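Local coordinates for ABC transporter, solute-binding protein (Staphylococcus aureus, PDB 6LKK), which binds glucose 6-phosphate as an extracellular solute-binding protein and serves as its sensor in a two-component signalling system, at residues D191-K196 against E249-S254; S187-A192 against Q265-L270; K23-K28 against R230-Q235; S49-V54 against P67-P72. One frame throughout, in Å; residues are numbered along the deposited sequence.

Interaction 1 (D191-K196 against E249-S254)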
# COMPACT_ATOMS: atom_id res chain seq x y z
N ASP A 191 -8.21 0.64 1.51
CA ASP A 191 -8.89 -0.40 2.29
C ASP A 191 -9.89 0.22 3.25
O ASP A 191 -11.01 -0.29 3.41
CB ASP A 191 -7.85 -1.23 3.03
CG ASP A 191 -8.18 -2.71 3.07
OD1 ASP A 191 -9.24 -3.12 2.54
OD2 ASP A 191 -7.36 -3.47 3.62
N ALA A 192 -9.52 1.32 3.90
CA ALA A 192 -10.45 2.03 4.76
C ALA A 192 -11.65 2.54 3.97
O ALA A 192 -12.80 2.42 4.41
CB ALA A 192 -9.74 3.18 5.46
N ARG A 193 -11.40 3.10 2.79
CA ARG A 193 -12.49 3.64 1.97
C ARG A 193 -13.48 2.54 1.59
O ARG A 193 -14.69 2.77 1.61
CB ARG A 193 -11.93 4.30 0.72
CG ARG A 193 -12.99 4.87 -0.21
CD ARG A 193 -12.36 5.48 -1.45
NE ARG A 193 -13.37 6.00 -2.38
CZ ARG A 193 -14.07 5.24 -3.21
NH1 ARG A 193 -13.90 3.93 -3.25
NH2 ARG A 193 -14.96 5.81 -4.02
N THR A 194 -12.98 1.36 1.22
CA THR A 194 -13.85 0.27 0.81
C THR A 194 -14.89 -0.04 1.87
O THR A 194 -16.08 -0.19 1.57
CB THR A 194 -13.01 -0.98 0.51
OG1 THR A 194 -12.16 -0.72 -0.62
CG2 THR A 194 -13.90 -2.18 0.20
N TRP A 195 -14.46 -0.13 3.13
CA TRP A 195 -15.37 -0.51 4.19
C TRP A 195 -16.25 0.65 4.63
O TRP A 195 -17.43 0.43 4.96
CB TRP A 195 -14.58 -1.09 5.37
CG TRP A 195 -14.04 -2.44 5.04
CD1 TRP A 195 -12.92 -2.73 4.31
CD2 TRP A 195 -14.60 -3.70 5.42
NE1 TRP A 195 -12.75 -4.09 4.21
CE2 TRP A 195 -13.77 -4.71 4.89
CE3 TRP A 195 -15.73 -4.08 6.16
CZ2 TRP A 195 -14.03 -6.07 5.07
CZ3 TRP A 195 -15.98 -5.43 6.34
CH2 TRP A 195 -15.13 -6.41 5.80
N LYS A 196 -15.73 1.88 4.62
CA LYS A 196 -16.58 3.02 4.94
C LYS A 196 -17.69 3.18 3.91
O LYS A 196 -18.83 3.49 4.26
CB LYS A 196 -15.74 4.30 5.01
CG LYS A 196 -16.53 5.50 5.53
CD LYS A 196 -15.64 6.69 5.81
CE LYS A 196 -16.45 7.88 6.32
NZ LYS A 196 -17.00 7.65 7.69
N GLU A 249 -13.25 6.62 -9.86
CA GLU A 249 -14.07 5.57 -9.26
C GLU A 249 -13.71 5.31 -7.80
O GLU A 249 -14.61 5.00 -7.01
CB GLU A 249 -13.96 4.28 -10.07
CG GLU A 249 -14.71 3.11 -9.45
CD GLU A 249 -14.90 1.96 -10.42
OE1 GLU A 249 -15.57 0.97 -10.04
OE2 GLU A 249 -14.40 2.04 -11.56
N PHE A 250 -12.44 5.43 -7.43
CA PHE A 250 -11.98 5.01 -6.11
C PHE A 250 -11.40 6.13 -5.26
O PHE A 250 -10.98 5.85 -4.13
CB PHE A 250 -10.91 3.92 -6.25
CG PHE A 250 -11.39 2.66 -6.91
CD1 PHE A 250 -12.07 1.70 -6.18
CD2 PHE A 250 -11.15 2.43 -8.25
CE1 PHE A 250 -12.51 0.54 -6.78
CE2 PHE A 250 -11.59 1.27 -8.86
CZ PHE A 250 -12.27 0.32 -8.12
N ASP A 251 -11.36 7.37 -5.74
CA ASP A 251 -10.59 8.41 -5.08
C ASP A 251 -9.13 7.99 -4.92
O ASP A 251 -8.47 8.33 -3.93
CB ASP A 251 -11.18 8.77 -3.71
CG ASP A 251 -12.60 9.30 -3.80
OD1 ASP A 251 -12.80 10.35 -4.44
OD2 ASP A 251 -13.50 8.65 -3.24
N ALA A 252 -8.63 7.23 -5.88
CA ALA A 252 -7.21 6.93 -5.91
C ALA A 252 -6.43 8.23 -6.08
O ALA A 252 -6.97 9.25 -6.51
CB ALA A 252 -6.87 5.96 -7.04
N LYS A 253 -5.15 8.18 -5.73
CA LYS A 253 -4.24 9.31 -5.92
C LYS A 253 -3.28 8.94 -7.04
O LYS A 253 -2.39 8.10 -6.85
CB LYS A 253 -3.53 9.65 -4.62
CG LYS A 253 -4.46 10.29 -3.59
CD LYS A 253 -3.76 10.56 -2.27
CE LYS A 253 -4.61 11.45 -1.37
NZ LYS A 253 -5.92 10.83 -1.02
N SER A 254 -3.47 9.56 -8.20
CA SER A 254 -2.71 9.22 -9.38
C SER A 254 -1.24 9.61 -9.24
O SER A 254 -0.90 10.59 -8.57
CB SER A 254 -3.30 9.90 -10.61
OG SER A 254 -2.49 9.70 -11.76
O HOH W 1 -15.61 2.54 -5.09
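Arg-193 reaches across from helix 189-197 and gives its NE-H to Asp-251 OD2, a 2.8 Å salt bridge with an N-H...O angle of 151°. The setting is the end of helix 240-250 in the solute-binding fold: Asp-251 is the first residue to leave helical geometry, at positive phi, and the arginine is laid against the terminal turn. OD2 takes NE on its anti lone pair, the one facing away from OD1, and sits 17° out of the guanidinium plane. A second, weak bond of 3.3 Å runs from Arg-193 NH2 to the same OD2. Meanwhile OD1 is held by Gln-262 and the backbone N of Asp-264.

With CG anti to the backbone N (chi1 179°) and the chain straight on to NE, Arg-193 spans the gap at full length and crosses Asp-251 at about a right angle. One face of its guanidinium lies over the Phe-250 carbonyl carbon, 3.4 Å from the plane. The Phe-250 O itself is hydrogen-bonded to Gln-190 NE2. Packing by the Phe-250 ring is light, with CD1 4.1 Å from Arg-193 NH1. At the guanidinium edge, NH1 donates to a water 2.9 Å away, which in turn donates to Glu-249 O.

Interaction 2 (S187-A192 against Q265-L270). With G6P (6-O-phosphono-alpha-D-glucopyranose), chain B.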
# COMPACT_ATOMS: atom_id res chain seq x y z
N SER A 187 -4.09 0.90 8.94
CA SER A 187 -4.56 0.42 7.64
C SER A 187 -3.99 1.34 6.56
O SER A 187 -2.98 2.02 6.75
CB SER A 187 -6.10 0.36 7.64
OG SER A 187 -6.60 -0.10 6.40
N TYR A 188 -4.64 1.34 5.40
CA TYR A 188 -4.27 2.24 4.32
C TYR A 188 -5.54 2.76 3.66
O TYR A 188 -6.62 2.19 3.81
CB TYR A 188 -3.33 1.58 3.30
CG TYR A 188 -3.89 0.39 2.56
CD1 TYR A 188 -3.84 -0.88 3.12
CD2 TYR A 188 -4.44 0.52 1.30
CE1 TYR A 188 -4.34 -1.98 2.45
CE2 TYR A 188 -4.94 -0.57 0.61
CZ TYR A 188 -4.89 -1.82 1.19
OH TYR A 188 -5.38 -2.91 0.52
N GLU A 189 -5.37 3.84 2.90
CA GLU A 189 -6.51 4.67 2.51
C GLU A 189 -7.56 3.89 1.73
O GLU A 189 -8.76 3.99 2.02
CB GLU A 189 -6.01 5.86 1.69
CG GLU A 189 -7.04 6.93 1.44
CD GLU A 189 -6.44 8.16 0.82
OE1 GLU A 189 -6.01 8.08 -0.35
OE2 GLU A 189 -6.38 9.20 1.50
N GLN A 190 -7.14 3.12 0.72
CA GLN A 190 -8.12 2.45 -0.13
C GLN A 190 -8.89 1.36 0.62
O GLN A 190 -10.09 1.18 0.40
CB GLN A 190 -7.44 1.85 -1.36
CG GLN A 190 -7.30 2.81 -2.52
CD GLN A 190 -8.63 3.39 -2.95
OE1 GLN A 190 -9.59 2.65 -3.19
NE2 GLN A 190 -8.71 4.71 -3.02
N ASP A 191 -8.21 0.64 1.51
CA ASP A 191 -8.89 -0.40 2.29
C ASP A 191 -9.89 0.22 3.25
O ASP A 191 -11.01 -0.29 3.41
CB ASP A 191 -7.85 -1.23 3.03
CG ASP A 191 -8.18 -2.71 3.07
OD1 ASP A 191 -9.24 -3.12 2.54
OD2 ASP A 191 -7.36 -3.47 3.62
N ALA A 192 -9.52 1.32 3.90
CA ALA A 192 -10.45 2.03 4.76
C ALA A 192 -11.65 2.54 3.97
O ALA A 192 -12.80 2.42 4.41
CB ALA A 192 -9.74 3.18 5.46
N GLN A 265 -15.68 13.27 0.13
CA GLN A 265 -16.12 13.00 1.51
C GLN A 265 -14.90 13.04 2.42
O GLN A 265 -14.12 14.01 2.34
CB GLN A 265 -16.91 11.70 1.51
CG GLN A 265 -18.17 11.75 0.66
CD GLN A 265 -18.94 10.44 0.66
OE1 GLN A 265 -18.49 9.46 0.07
NE2 GLN A 265 -20.09 10.43 1.31
N SER A 266 -14.68 12.05 3.29
CA SER A 266 -13.66 12.17 4.32
C SER A 266 -12.26 11.85 3.83
O SER A 266 -11.30 12.00 4.60
CB SER A 266 -14.01 11.26 5.51
OG SER A 266 -13.74 9.90 5.20
N ILE A 267 -12.10 11.39 2.59
CA ILE A 267 -10.76 11.25 2.02
C ILE A 267 -10.13 12.63 1.92
O ILE A 267 -10.81 13.62 1.59
CB ILE A 267 -10.83 10.56 0.64
CG1 ILE A 267 -11.54 9.21 0.73
CG2 ILE A 267 -9.43 10.39 0.06
CD1 ILE A 267 -10.80 8.15 1.52
N GLU A 268 -8.84 12.72 2.21
CA GLU A 268 -8.14 13.99 2.20
C GLU A 268 -7.22 14.09 0.99
O GLU A 268 -6.59 13.11 0.58
CB GLU A 268 -7.32 14.18 3.48
CG GLU A 268 -8.16 14.28 4.75
CD GLU A 268 -8.88 15.61 4.90
OE1 GLU A 268 -8.70 16.50 4.04
OE2 GLU A 268 -9.62 15.77 5.89
N ASN A 269 -7.16 15.30 0.42
CA ASN A 269 -6.16 15.64 -0.57
C ASN A 269 -4.78 15.66 0.08
O ASN A 269 -4.64 15.96 1.27
CB ASN A 269 -6.48 17.00 -1.18
CG ASN A 269 -5.55 17.39 -2.31
OD1 ASN A 269 -4.42 17.81 -2.08
ND2 ASN A 269 -6.03 17.27 -3.54
N LEU A 270 -3.75 15.34 -0.71
CA LEU A 270 -2.40 15.30 -0.17
C LEU A 270 -2.03 16.61 0.51
O LEU A 270 -1.32 16.62 1.52
CB LEU A 270 -1.39 14.97 -1.26
CG LEU A 270 -1.26 13.51 -1.68
CD1 LEU A 270 -0.25 13.39 -2.81
CD2 LEU A 270 -0.84 12.62 -0.50
C1 G6P B . 0.15 -1.10 1.26
C2 G6P B . 0.29 -0.59 -0.20
C3 G6P B . -0.63 -1.23 -1.17
C4 G6P B . -0.83 -2.64 -0.86
C5 G6P B . -1.59 -2.76 0.46
C6 G6P B . -1.68 -4.19 0.88
O1 G6P B . -0.00 -0.02 2.13
O2 G6P B . 0.09 0.83 -0.24
O3 G6P B . -0.03 -1.11 -2.53
O4 G6P B . -1.61 -3.28 -1.90
O5 G6P B . -0.95 -2.02 1.56
O6 G6P B . -0.38 -4.71 1.01
P G6P B . 0.06 -5.53 2.42
O1P G6P B . 1.46 -6.08 2.22
O2P G6P B . -0.93 -6.69 2.69
O3P G6P B . 0.05 -4.59 3.57
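A carboxylate oxygen resting on a methyl group is the odd feature here: Glu-189 OE2 lies 3.6 Å from Ile-267 CG2, and no hydrogen bond joins the two segments directly. Glu-189 has CG anti to its N (chi1 -169°) and an extended chain, which carries the carboxylate out from the first turn of helix 189-197 to the buried Ile-267. Both branches of the isoleucine take part. CG2 sits against the carboxyl group, 3.8 Å from Glu-189 CD, while CD1 backs onto Glu-189 CG at 4.0 Å. Ile-267 also touches Ile-204 and Tyr-206.

The polar demand of Glu-189 is met from outside the pair: OE1 forms a salt bridge with Lys-253 NZ, and OE2 is hydrogen-bonded to Tyr-206 OH. Those same two groups also reach the loop, Lys-253 NZ at Glu-268 O and Tyr-206 OH at Glu-268 N.

One residue earlier, Tyr-188 occupies the N-cap position at the junction of strand 184-188 and the helix, and belongs to the glucose 6-phosphate pocket of this solute-binding fold. Its ring is sandwiched, with Asp-191 CB over one face and the sugar ring oxygen O5 over the opposite one, 3.4 Å above the plane. Behind that pocket wall the direct contact is van der Waals, and Lys-253 and Tyr-206 add a polar link by binding both Glu-189 and Glu-268; Lys-253 probably also keeps the buried carboxylate charged.

Interaction 3 (K23-K28 against R230-Q235)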
# COMPACT_ATOMS: atom_id res chain seq x y z
N LYS A 23 -10.61 -6.93 -21.92
CA LYS A 23 -11.60 -6.57 -22.93
C LYS A 23 -10.97 -5.79 -24.08
O LYS A 23 -11.43 -5.91 -25.22
CB LYS A 23 -12.72 -5.76 -22.27
CG LYS A 23 -13.78 -5.20 -23.20
CD LYS A 23 -14.84 -4.46 -22.40
CE LYS A 23 -15.66 -3.51 -23.26
NZ LYS A 23 -16.42 -4.22 -24.32
N GLN A 24 -9.94 -5.00 -23.80
CA GLN A 24 -9.30 -4.20 -24.84
C GLN A 24 -8.22 -4.96 -25.59
O GLN A 24 -8.12 -4.84 -26.81
CB GLN A 24 -8.69 -2.93 -24.21
CG GLN A 24 -7.82 -2.11 -25.15
CD GLN A 24 -7.25 -0.88 -24.48
OE1 GLN A 24 -7.98 -0.02 -23.99
NE2 GLN A 24 -5.92 -0.79 -24.45
N GLU A 25 -7.42 -5.76 -24.89
CA GLU A 25 -6.26 -6.42 -25.48
C GLU A 25 -6.46 -7.92 -25.67
O GLU A 25 -5.57 -8.57 -26.23
CB GLU A 25 -5.02 -6.17 -24.62
CG GLU A 25 -4.67 -4.69 -24.47
CD GLU A 25 -4.34 -4.02 -25.79
OE1 GLU A 25 -4.05 -4.74 -26.77
OE2 GLU A 25 -4.37 -2.78 -25.85
N HIS A 26 -7.57 -8.48 -25.21
CA HIS A 26 -7.91 -9.88 -25.47
C HIS A 26 -6.86 -10.81 -24.87
O HIS A 26 -6.45 -11.80 -25.48
CB HIS A 26 -8.07 -10.12 -26.97
CG HIS A 26 -8.98 -9.14 -27.65
ND1 HIS A 26 -9.85 -8.34 -26.94
CD2 HIS A 26 -9.15 -8.83 -28.95
CE1 HIS A 26 -10.52 -7.57 -27.79
NE2 HIS A 26 -10.11 -7.85 -29.01
N VAL A 27 -6.43 -10.49 -23.65
CA VAL A 27 -5.53 -11.32 -22.87
C VAL A 27 -6.23 -11.66 -21.56
O VAL A 27 -6.91 -10.81 -20.98
CB VAL A 27 -4.19 -10.61 -22.59
CG1 VAL A 27 -3.28 -11.47 -21.72
CG2 VAL A 27 -3.49 -10.25 -23.90
N LYS A 28 -6.07 -12.90 -21.10
CA LYS A 28 -6.61 -13.31 -19.81
C LYS A 28 -5.59 -13.00 -18.72
O LYS A 28 -4.42 -13.38 -18.83
CB LYS A 28 -6.96 -14.80 -19.81
CG LYS A 28 -7.58 -15.30 -18.50
CD LYS A 28 -9.08 -15.04 -18.45
CE LYS A 28 -9.62 -15.11 -17.03
NZ LYS A 28 -9.31 -13.89 -16.24
N ARG A 230 3.06 -7.90 -21.52
CA ARG A 230 3.18 -7.37 -20.16
C ARG A 230 3.64 -5.91 -20.16
O ARG A 230 3.26 -5.15 -19.27
CB ARG A 230 4.13 -8.23 -19.33
CG ARG A 230 5.59 -8.24 -19.76
CD ARG A 230 6.36 -9.15 -18.83
NE ARG A 230 7.80 -9.14 -19.06
CZ ARG A 230 8.67 -9.82 -18.31
NH1 ARG A 230 8.24 -10.56 -17.29
NH2 ARG A 230 9.97 -9.77 -18.58
N LYS A 231 4.45 -5.50 -21.14
CA LYS A 231 4.82 -4.09 -21.21
C LYS A 231 3.63 -3.23 -21.61
O LYS A 231 3.50 -2.09 -21.15
CB LYS A 231 5.99 -3.89 -22.17
CG LYS A 231 7.31 -4.28 -21.55
CD LYS A 231 8.49 -4.13 -22.50
CE LYS A 231 9.77 -4.58 -21.81
NZ LYS A 231 10.96 -4.52 -22.70
N LYS A 232 2.73 -3.76 -22.45
CA LYS A 232 1.49 -3.04 -22.74
C LYS A 232 0.65 -2.90 -21.47
O LYS A 232 0.00 -1.87 -21.27
CB LYS A 232 0.71 -3.75 -23.84
CG LYS A 232 -0.69 -3.20 -24.10
CD LYS A 232 -0.68 -1.76 -24.57
CE LYS A 232 -1.73 -0.93 -23.84
NZ LYS A 232 -1.72 0.50 -24.26
N LEU A 233 0.66 -3.92 -20.61
CA LEU A 233 -0.10 -3.84 -19.37
C LEU A 233 0.45 -2.75 -18.46
O LEU A 233 -0.30 -1.96 -17.89
CB LEU A 233 -0.10 -5.19 -18.65
CG LEU A 233 -0.82 -5.22 -17.29
CD1 LEU A 233 -2.28 -4.83 -17.43
CD2 LEU A 233 -0.70 -6.59 -16.65
N VAL A 234 1.78 -2.70 -18.30
CA VAL A 234 2.37 -1.65 -17.48
C VAL A 234 2.05 -0.28 -18.05
O VAL A 234 1.68 0.65 -17.32
CB VAL A 234 3.89 -1.87 -17.34
CG1 VAL A 234 4.52 -0.74 -16.53
CG2 VAL A 234 4.18 -3.20 -16.67
N GLN A 235 2.17 -0.13 -19.37
CA GLN A 235 1.78 1.12 -20.03
C GLN A 235 0.32 1.45 -19.73
O GLN A 235 -0.01 2.59 -19.37
CB GLN A 235 2.00 0.98 -21.53
CG GLN A 235 1.65 2.21 -22.35
CD GLN A 235 1.72 1.94 -23.84
OE1 GLN A 235 1.00 1.08 -24.36
NE2 GLN A 235 2.59 2.66 -24.53
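Lys-232 NZ donates to Gln-235 OE1 at 2.8 Å, a bond within helix 230-237 that settles where the lysine ends. The donor is tilted 33° from the carbonyl plane of the amide. Across the gap a second bond within one segment does the same for the other side: Gln-24 NE2 donates to Glu-25 OE2 at 2.9 Å, nearly straight at 173°. The oxygen is met on its anti side.

In the solute-binding fold these are the last turn of helix 11-25 and the first turns of helix 230-237, lying next to each other near strand 2-7. Between the two polar pairs the contact itself is van der Waals, lysine methylenes against the glutamate carboxylate. Lys-232 bends at chi2 and again at chi3, bringing its methylenes across the carboxyl group: CE is 3.8 Å from Glu-25 OE2, and CG is 4.1 Å from Glu-25 CD. The two side chains cross at about a right angle. Glu-25 OE2 and Lys-232 NZ remain 4.5 Å apart, a favourable pairing of charges but longer than a salt bridge.

Beneath the polar rim the hydrophobic packing takes over, where Leu-233 meets Leu-18 and Phe-21 of helix 11-25 together with Leu-3 and Val-5 of the strand. Gln-24 NE2 adds a loose touch at the surface, 4.2 Å from Lys-232 CE, where all four polar residues also touch a crystal neighbour.

Interaction 4 (S49-V54 against P67-P72)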
# COMPACT_ATOMS: atom_id res chain seq x y z
N SER A 49 10.50 -21.08 -14.52
CA SER A 49 9.61 -21.31 -15.65
C SER A 49 8.13 -21.20 -15.30
O SER A 49 7.30 -21.14 -16.22
CB SER A 49 9.88 -22.70 -16.25
OG SER A 49 9.57 -23.72 -15.32
N GLU A 50 7.77 -21.18 -14.02
CA GLU A 50 6.38 -21.10 -13.59
C GLU A 50 5.95 -19.69 -13.24
O GLU A 50 4.74 -19.45 -13.08
CB GLU A 50 6.15 -22.01 -12.38
CG GLU A 50 6.22 -23.50 -12.69
CD GLU A 50 6.55 -24.33 -11.47
OE1 GLU A 50 6.34 -23.83 -10.34
OE2 GLU A 50 7.04 -25.47 -11.63
N ARG A 51 6.88 -18.75 -13.11
CA ARG A 51 6.58 -17.45 -12.54
C ARG A 51 5.59 -16.67 -13.40
O ARG A 51 5.46 -16.89 -14.61
CB ARG A 51 7.86 -16.63 -12.39
CG ARG A 51 8.77 -17.09 -11.28
CD ARG A 51 10.02 -16.24 -11.23
NE ARG A 51 10.90 -16.62 -10.14
CZ ARG A 51 12.06 -16.04 -9.88
NH1 ARG A 51 12.49 -15.04 -10.64
NH2 ARG A 51 12.79 -16.46 -8.86
N GLY A 52 4.90 -15.75 -12.75
CA GLY A 52 4.08 -14.77 -13.43
C GLY A 52 4.93 -13.68 -14.04
O GLY A 52 6.16 -13.74 -14.08
N ASP A 53 4.25 -12.64 -14.52
CA ASP A 53 4.87 -11.66 -15.40
C ASP A 53 4.97 -10.26 -14.82
O ASP A 53 5.91 -9.55 -15.17
CB ASP A 53 4.09 -11.59 -16.72
CG ASP A 53 4.32 -12.81 -17.59
OD1 ASP A 53 5.41 -12.91 -18.18
OD2 ASP A 53 3.43 -13.68 -17.66
N VAL A 54 4.04 -9.85 -13.97
CA VAL A 54 4.01 -8.48 -13.46
C VAL A 54 3.70 -8.50 -11.97
O VAL A 54 2.89 -9.31 -11.50
CB VAL A 54 2.97 -7.62 -14.22
CG1 VAL A 54 2.86 -6.23 -13.61
CG2 VAL A 54 3.33 -7.52 -15.69
N PRO A 67 16.46 -8.21 -6.18
CA PRO A 67 16.34 -7.58 -7.50
C PRO A 67 16.61 -8.52 -8.66
O PRO A 67 16.13 -8.27 -9.77
CB PRO A 67 17.39 -6.45 -7.45
CG PRO A 67 18.27 -6.77 -6.28
CD PRO A 67 17.42 -7.51 -5.31
N GLU A 68 17.35 -9.61 -8.44
CA GLU A 68 17.61 -10.57 -9.50
C GLU A 68 16.33 -11.23 -10.01
O GLU A 68 16.33 -11.82 -11.09
CB GLU A 68 18.58 -11.65 -9.02
CG GLU A 68 18.12 -12.44 -7.80
CD GLU A 68 18.58 -11.84 -6.49
OE1 GLU A 68 18.85 -10.62 -6.45
OE2 GLU A 68 18.68 -12.59 -5.49
N ASP A 69 15.24 -11.14 -9.25
CA ASP A 69 13.97 -11.73 -9.65
C ASP A 69 13.16 -10.83 -10.58
O ASP A 69 12.03 -11.19 -10.93
CB ASP A 69 13.13 -12.06 -8.41
CG ASP A 69 13.74 -13.17 -7.58
OD1 ASP A 69 14.54 -13.95 -8.12
OD2 ASP A 69 13.40 -13.26 -6.38
N PHE A 70 13.70 -9.68 -10.97
CA PHE A 70 12.96 -8.71 -11.78
C PHE A 70 13.83 -8.22 -12.92
O PHE A 70 15.05 -8.38 -12.92
CB PHE A 70 12.49 -7.53 -10.91
CG PHE A 70 11.55 -7.93 -9.82
CD1 PHE A 70 12.02 -8.36 -8.59
CD2 PHE A 70 10.18 -7.90 -10.03
CE1 PHE A 70 11.15 -8.74 -7.59
CE2 PHE A 70 9.30 -8.28 -9.03
CZ PHE A 70 9.79 -8.70 -7.81
N VAL A 71 13.17 -7.63 -13.91
CA VAL A 71 13.82 -7.13 -15.12
C VAL A 71 13.97 -5.62 -15.00
O VAL A 71 12.98 -4.95 -14.64
CB VAL A 71 13.02 -7.50 -16.38
CG1 VAL A 71 13.69 -6.94 -17.63
CG2 VAL A 71 12.86 -9.01 -16.48
N PRO A 72 15.13 -5.04 -15.27
CA PRO A 72 15.26 -3.58 -15.24
C PRO A 72 14.40 -2.95 -16.33
O PRO A 72 14.64 -3.13 -17.52
CB PRO A 72 16.75 -3.33 -15.50
CG PRO A 72 17.42 -4.64 -15.24
CD PRO A 72 16.42 -5.69 -15.60
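Arg-51 and Asp-69 meet through a single carboxylate oxygen. OD1 of Asp-69 accepts from Arg-51 NH2 at 3.1 Å and from Arg-51 NH1 at 3.4 Å, both weak bonds with N-H...O angles of 140° and 131°. The oxygen lies at the guanidinium edge near its plane, reached by both terminal nitrogens, and this forked approach bends both hydrogen bonds. With the guanidinium and carboxylate planes 79° apart the pair is not side by side: Asp-69 OD2 stays 4.1 Å from Arg-51 NH2. OD2 has a partner of its own in His-44 ND1, to which it is hydrogen-bonded.

The arginine's three nitrogens have further acceptors, all of them main-chain carbonyls. NH1 donates to Lys-222 O, while NH2 and NE make weak bonds to His-44 O and Glu-46 O. Its chain runs straight from CG to NE, putting the flat end among these oxygens, at about a right angle to the Asp-69 side chain. Acceptors on all three nitrogens would limit rotation of the guanidinium, and the arginine's charge probably favours an ionised Asp-69.

On the acceptor's side the backbone is fixed as well. Residues 67-69 form a short 3-10 segment, closed by Phe-70 N to Pro-67 O at 3.1 Å, and Asp-69 is also tied to Lys-222 by backbone hydrogen bonding. The salt bridge thus joins the loop before strand 54-56 to the turn before the short, weakly bonded strand 70-71, two strands that both pair antiparallel with strand 213-221 in the mixed sheet of this solute-binding fold.

Interactions 1 and 2 form one cluster: they share helix 189-197, their centres are 6 Å apart, and they also touch where Lys-196 CE packs 3.6 Å from Ser-266 OG. This pair is also the one near the ligand, since Tyr-188 belongs to the glucose 6-phosphate pocket and the Phe-250 side chain is about 12 Å from the sugar phosphate. Interactions 3 and 4, away from the annotated sites, have centres 17 Å apart yet touch: Arg-230 packs on Asp-53, Val-54 and Val-71. Interaction 4 lies on the opposite side of the chain's centre from interactions 1 and 2, their centres 29 and 31 Å away, though all three reach the same sheet.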